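Long-range contact in muramidase (Sodiomyces alcalophilus, PDB 6ZM8), which probably cleaves the glycan strands of bacterial peptidoglycan as a fungal lysozyme of glycoside hydrolase family 25: residues 63-77 against 116-128. Numbering follows the deposited sequence.
Sequences QPAASSGAAQARYFA and WIEDFVTTYHGIT
W116 slots its indole between P64 and G69, at the end where two neighbouring outer helices of the GH25 beta/alpha barrel come closest. Segments 69-77 and 116-128, the latter the C-terminal part of helix 110-128, run in roughly the same direction, their axes 7.2 Å apart at closest approach and crossing at -37°. Such an approach demands small residues: G69, having no side chain, lets its CA come within 4.1 Å of F120 CA.

Hydrogen bonds fix the helix start. W116 NE1 donates almost straight (174°) to S67 O, 2.8 Å away and in the indole plane, so a buried N-H is satisfied by the loop before the helix. S68 is the N-cap, its OG accepting from A71 N. D119, its carboxylate brought over by CG anti to the backbone N (chi1 -165°), receives a weak bond from A70 N to OD2, and a water joins that same OD2 to G69 N; its negative charge would probably be favoured by the amino end of helix 69-77.

CH-pi contacts cover both faces of the indole, P64 CA on one and G69 CA on the other, each offset toward the rim. At the indole edge lies the Q72 amide, turned steeply against the ring; Q72 OE1 accepts from Q63 N and from H60, while NE2 donates to Q63 O and S67 OG, which holds the amide's rotation.

Apolar packing continues along the helices. F120 is a knob among G69, Q72, A73 and F76, with L94 of strand 93-95 also against it, and the small A73 CB sits over its ring face. Farther on, the F76 and Y124 rings are near parallel but slid apart, while Y124 OH bonds to G81 and G92. At the outer margin, I127 CD1 meets R74 CG at 3.8 Å.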
# COMPACT_ATOMS: atom_id res chain seq x y z
N GLN A 63 -3.97 7.79 9.50
CA GLN A 63 -4.68 8.18 10.73
C GLN A 63 -5.41 9.49 10.43
O GLN A 63 -4.89 10.57 10.76
CB GLN A 63 -3.72 8.29 11.91
CG GLN A 63 -3.27 6.92 12.40
CD GLN A 63 -4.34 6.15 13.17
OE1 GLN A 63 -5.44 6.66 13.38
NE2 GLN A 63 -3.99 4.93 13.59
N PRO A 64 -6.56 9.45 9.77
CA PRO A 64 -7.14 10.68 9.21
C PRO A 64 -7.61 11.71 10.22
O PRO A 64 -7.79 12.87 9.82
CB PRO A 64 -8.29 10.21 8.32
CG PRO A 64 -7.82 8.82 7.89
CD PRO A 64 -7.20 8.25 9.15
N ALA A 65 -7.84 11.32 11.47
CA ALA A 65 -8.25 12.28 12.49
C ALA A 65 -7.05 12.95 13.18
O ALA A 65 -7.27 13.93 13.88
CB ALA A 65 -9.19 11.67 13.50
N ALA A 66 -5.86 12.43 12.99
CA ALA A 66 -4.70 12.85 13.81
C ALA A 66 -3.99 14.06 13.23
O ALA A 66 -3.38 14.83 13.98
CB ALA A 66 -3.71 11.72 13.91
N SER A 67 -4.02 14.24 11.92
CA SER A 67 -3.26 15.30 11.25
C SER A 67 -3.69 15.28 9.81
O SER A 67 -4.42 14.34 9.41
CB SER A 67 -1.75 15.07 11.41
OG SER A 67 -1.40 13.71 11.12
N SER A 68 -3.26 16.27 9.04
CA SER A 68 -3.66 16.38 7.65
C SER A 68 -3.07 15.23 6.81
O SER A 68 -2.04 14.64 7.13
CB SER A 68 -3.22 17.71 7.08
OG SER A 68 -1.82 17.75 6.94
N GLY A 69 -3.71 15.06 5.64
CA GLY A 69 -3.17 14.12 4.68
C GLY A 69 -1.79 14.56 4.19
O GLY A 69 -0.90 13.73 3.98
N ALA A 70 -1.61 15.87 4.00
CA ALA A 70 -0.31 16.39 3.54
C ALA A 70 0.77 16.08 4.57
O ALA A 70 1.88 15.69 4.21
CB ALA A 70 -0.39 17.88 3.28
N ALA A 71 0.48 16.29 5.87
CA ALA A 71 1.49 16.05 6.89
C ALA A 71 1.90 14.58 6.88
O ALA A 71 3.08 14.24 7.06
CB ALA A 71 0.98 16.45 8.27
N GLN A 72 0.93 13.69 6.71
CA GLN A 72 1.25 12.26 6.71
C GLN A 72 1.99 11.85 5.42
O GLN A 72 2.87 10.99 5.49
CB GLN A 72 -0.01 11.43 6.96
CG GLN A 72 -0.33 11.49 8.45
CD GLN A 72 -1.56 10.73 8.90
OE1 GLN A 72 -1.77 9.57 8.52
NE2 GLN A 72 -2.33 11.37 9.75
N ALA A 73 1.65 12.46 4.28
CA ALA A 73 2.41 12.17 3.07
C ALA A 73 3.86 12.61 3.21
O ALA A 73 4.77 11.90 2.77
CB ALA A 73 1.76 12.85 1.87
N ARG A 74 4.09 13.79 3.81
CA ARG A 74 5.47 14.25 4.02
C ARG A 74 6.21 13.30 4.96
O ARG A 74 7.39 12.97 4.73
CB ARG A 74 5.50 15.66 4.63
CG ARG A 74 5.18 16.76 3.66
CD ARG A 74 5.35 18.17 4.26
NE ARG A 74 4.25 18.55 5.14
CZ ARG A 74 3.08 19.15 4.75
NH1 ARG A 74 2.90 19.33 3.44
NH2 ARG A 74 2.14 19.42 5.61
N TYR A 75 5.57 12.89 6.05
CA TYR A 75 6.22 11.99 7.01
C TYR A 75 6.57 10.66 6.35
O TYR A 75 7.68 10.14 6.50
CB TYR A 75 5.29 11.80 8.21
CG TYR A 75 5.90 10.99 9.32
CD1 TYR A 75 6.94 11.48 10.06
CD2 TYR A 75 5.41 9.74 9.66
CE1 TYR A 75 7.49 10.76 11.14
CE2 TYR A 75 5.93 9.01 10.72
CZ TYR A 75 6.95 9.53 11.47
OH TYR A 75 7.41 8.81 12.53
N PHE A 76 5.61 10.10 5.62
CA PHE A 76 5.84 8.84 4.90
C PHE A 76 6.98 8.97 3.89
O PHE A 76 7.91 8.15 3.87
CB PHE A 76 4.53 8.46 4.21
CG PHE A 76 4.62 7.25 3.32
CD1 PHE A 76 5.14 6.03 3.76
CD2 PHE A 76 4.08 7.31 2.03
CE1 PHE A 76 5.11 4.91 2.94
CE2 PHE A 76 4.04 6.18 1.22
CZ PHE A 76 4.55 4.98 1.68
N ALA A 77 6.93 10.01 3.03
CA ALA A 77 7.93 10.15 1.97
C ALA A 77 9.34 10.36 2.54
O ALA A 77 10.30 10.02 1.87
CB ALA A 77 7.56 11.26 1.03
N TRP A 116 -9.25 14.42 2.67
CA TRP A 116 -8.04 14.01 3.37
C TRP A 116 -7.17 13.14 2.45
O TRP A 116 -5.97 13.33 2.33
CB TRP A 116 -8.43 13.26 4.66
CG TRP A 116 -7.28 12.96 5.55
CD1 TRP A 116 -6.92 13.70 6.64
CD2 TRP A 116 -6.30 11.91 5.43
NE1 TRP A 116 -5.78 13.18 7.21
CE2 TRP A 116 -5.38 12.10 6.49
CE3 TRP A 116 -6.11 10.83 4.57
CZ2 TRP A 116 -4.28 11.26 6.68
CZ3 TRP A 116 -5.01 9.99 4.74
CH2 TRP A 116 -4.11 10.23 5.78
N ILE A 117 -7.82 12.16 1.83
CA ILE A 117 -7.11 11.26 0.90
C ILE A 117 -6.53 12.08 -0.26
O ILE A 117 -5.39 11.86 -0.66
CB ILE A 117 -8.04 10.13 0.43
CG1 ILE A 117 -8.48 9.27 1.62
CG2 ILE A 117 -7.36 9.29 -0.65
CD1 ILE A 117 -9.68 8.38 1.32
N GLU A 118 -7.33 13.01 -0.82
CA GLU A 118 -6.83 13.87 -1.89
C GLU A 118 -5.58 14.62 -1.45
O GLU A 118 -4.61 14.75 -2.20
CB GLU A 118 -7.93 14.83 -2.32
CG GLU A 118 -7.51 15.76 -3.47
CD GLU A 118 -7.25 15.02 -4.76
OE1 GLU A 118 -8.17 14.39 -5.29
OE2 GLU A 118 -6.09 14.96 -5.17
N ASP A 119 -5.60 15.15 -0.22
CA ASP A 119 -4.44 15.89 0.27
C ASP A 119 -3.22 14.96 0.37
O ASP A 119 -2.10 15.34 -0.01
CB ASP A 119 -4.80 16.52 1.62
CG ASP A 119 -3.85 17.60 2.09
OD1 ASP A 119 -3.20 18.24 1.28
OD2 ASP A 119 -3.84 17.81 3.34
N PHE A 120 -3.41 13.75 0.87
CA PHE A 120 -2.30 12.79 0.93
C PHE A 120 -1.76 12.49 -0.48
O PHE A 120 -0.55 12.53 -0.72
CB PHE A 120 -2.75 11.50 1.64
CG PHE A 120 -1.61 10.53 1.82
CD1 PHE A 120 -1.17 9.71 0.78
CD2 PHE A 120 -0.97 10.43 3.06
CE1 PHE A 120 -0.09 8.85 0.96
CE2 PHE A 120 0.09 9.55 3.24
CZ PHE A 120 0.54 8.77 2.19
N VAL A 121 -2.65 12.12 -1.39
CA VAL A 121 -2.12 11.62 -2.67
C VAL A 121 -1.54 12.78 -3.51
O VAL A 121 -0.59 12.56 -4.25
CB VAL A 121 -3.15 10.80 -3.47
CG1 VAL A 121 -3.74 9.68 -2.61
CG2 VAL A 121 -4.26 11.63 -4.05
N THR A 122 -2.14 13.98 -3.47
CA THR A 122 -1.56 15.11 -4.18
C THR A 122 -0.21 15.47 -3.59
O THR A 122 0.75 15.75 -4.33
CB THR A 122 -2.54 16.29 -4.14
OG1 THR A 122 -3.68 15.98 -4.92
CG2 THR A 122 -1.93 17.57 -4.68
N THR A 123 -0.11 15.49 -2.26
CA THR A 123 1.16 15.83 -1.62
C THR A 123 2.23 14.78 -1.94
O THR A 123 3.37 15.12 -2.28
CB THR A 123 0.96 16.01 -0.12
OG1 THR A 123 0.01 17.07 0.11
CG2 THR A 123 2.26 16.39 0.57
N TYR A 124 1.87 13.50 -1.83
CA TYR A 124 2.83 12.44 -2.11
C TYR A 124 3.36 12.55 -3.56
O TYR A 124 4.54 12.39 -3.81
CB TYR A 124 2.18 11.07 -1.84
CG TYR A 124 3.16 9.93 -2.02
CD1 TYR A 124 4.07 9.60 -1.02
CD2 TYR A 124 3.19 9.20 -3.21
CE1 TYR A 124 4.99 8.58 -1.19
CE2 TYR A 124 4.11 8.17 -3.39
CZ TYR A 124 5.02 7.86 -2.38
OH TYR A 124 5.92 6.86 -2.62
N HIS A 125 2.44 12.82 -4.49
CA HIS A 125 2.84 12.97 -5.91
C HIS A 125 3.75 14.21 -6.11
O HIS A 125 4.70 14.15 -6.88
CB HIS A 125 1.57 13.04 -6.75
CG HIS A 125 1.82 13.29 -8.20
ND1 HIS A 125 1.79 14.56 -8.72
CD2 HIS A 125 2.09 12.45 -9.20
CE1 HIS A 125 2.04 14.47 -10.04
NE2 HIS A 125 2.23 13.20 -10.35
N GLY A 126 3.44 15.30 -5.43
CA GLY A 126 4.29 16.47 -5.53
C GLY A 126 5.68 16.25 -5.00
O GLY A 126 6.65 16.84 -5.48
N ILE A 127 5.81 15.41 -3.97
CA ILE A 127 7.11 15.13 -3.38
C ILE A 127 7.90 14.15 -4.27
O ILE A 127 9.06 14.37 -4.57
CB ILE A 127 6.99 14.58 -1.94
CG1 ILE A 127 6.39 15.65 -1.03
CG2 ILE A 127 8.34 14.14 -1.43
CD1 ILE A 127 5.91 15.12 0.29
N THR A 128 7.26 13.02 -4.60
CA THR A 128 7.97 11.89 -5.16
C THR A 128 7.91 11.78 -6.68
O THR A 128 8.73 11.02 -7.24
CB THR A 128 7.44 10.55 -4.59
OG1 THR A 128 6.14 10.29 -5.12
CG2 THR A 128 7.48 10.49 -3.09
O HOH W 1 -5.88 16.75 4.88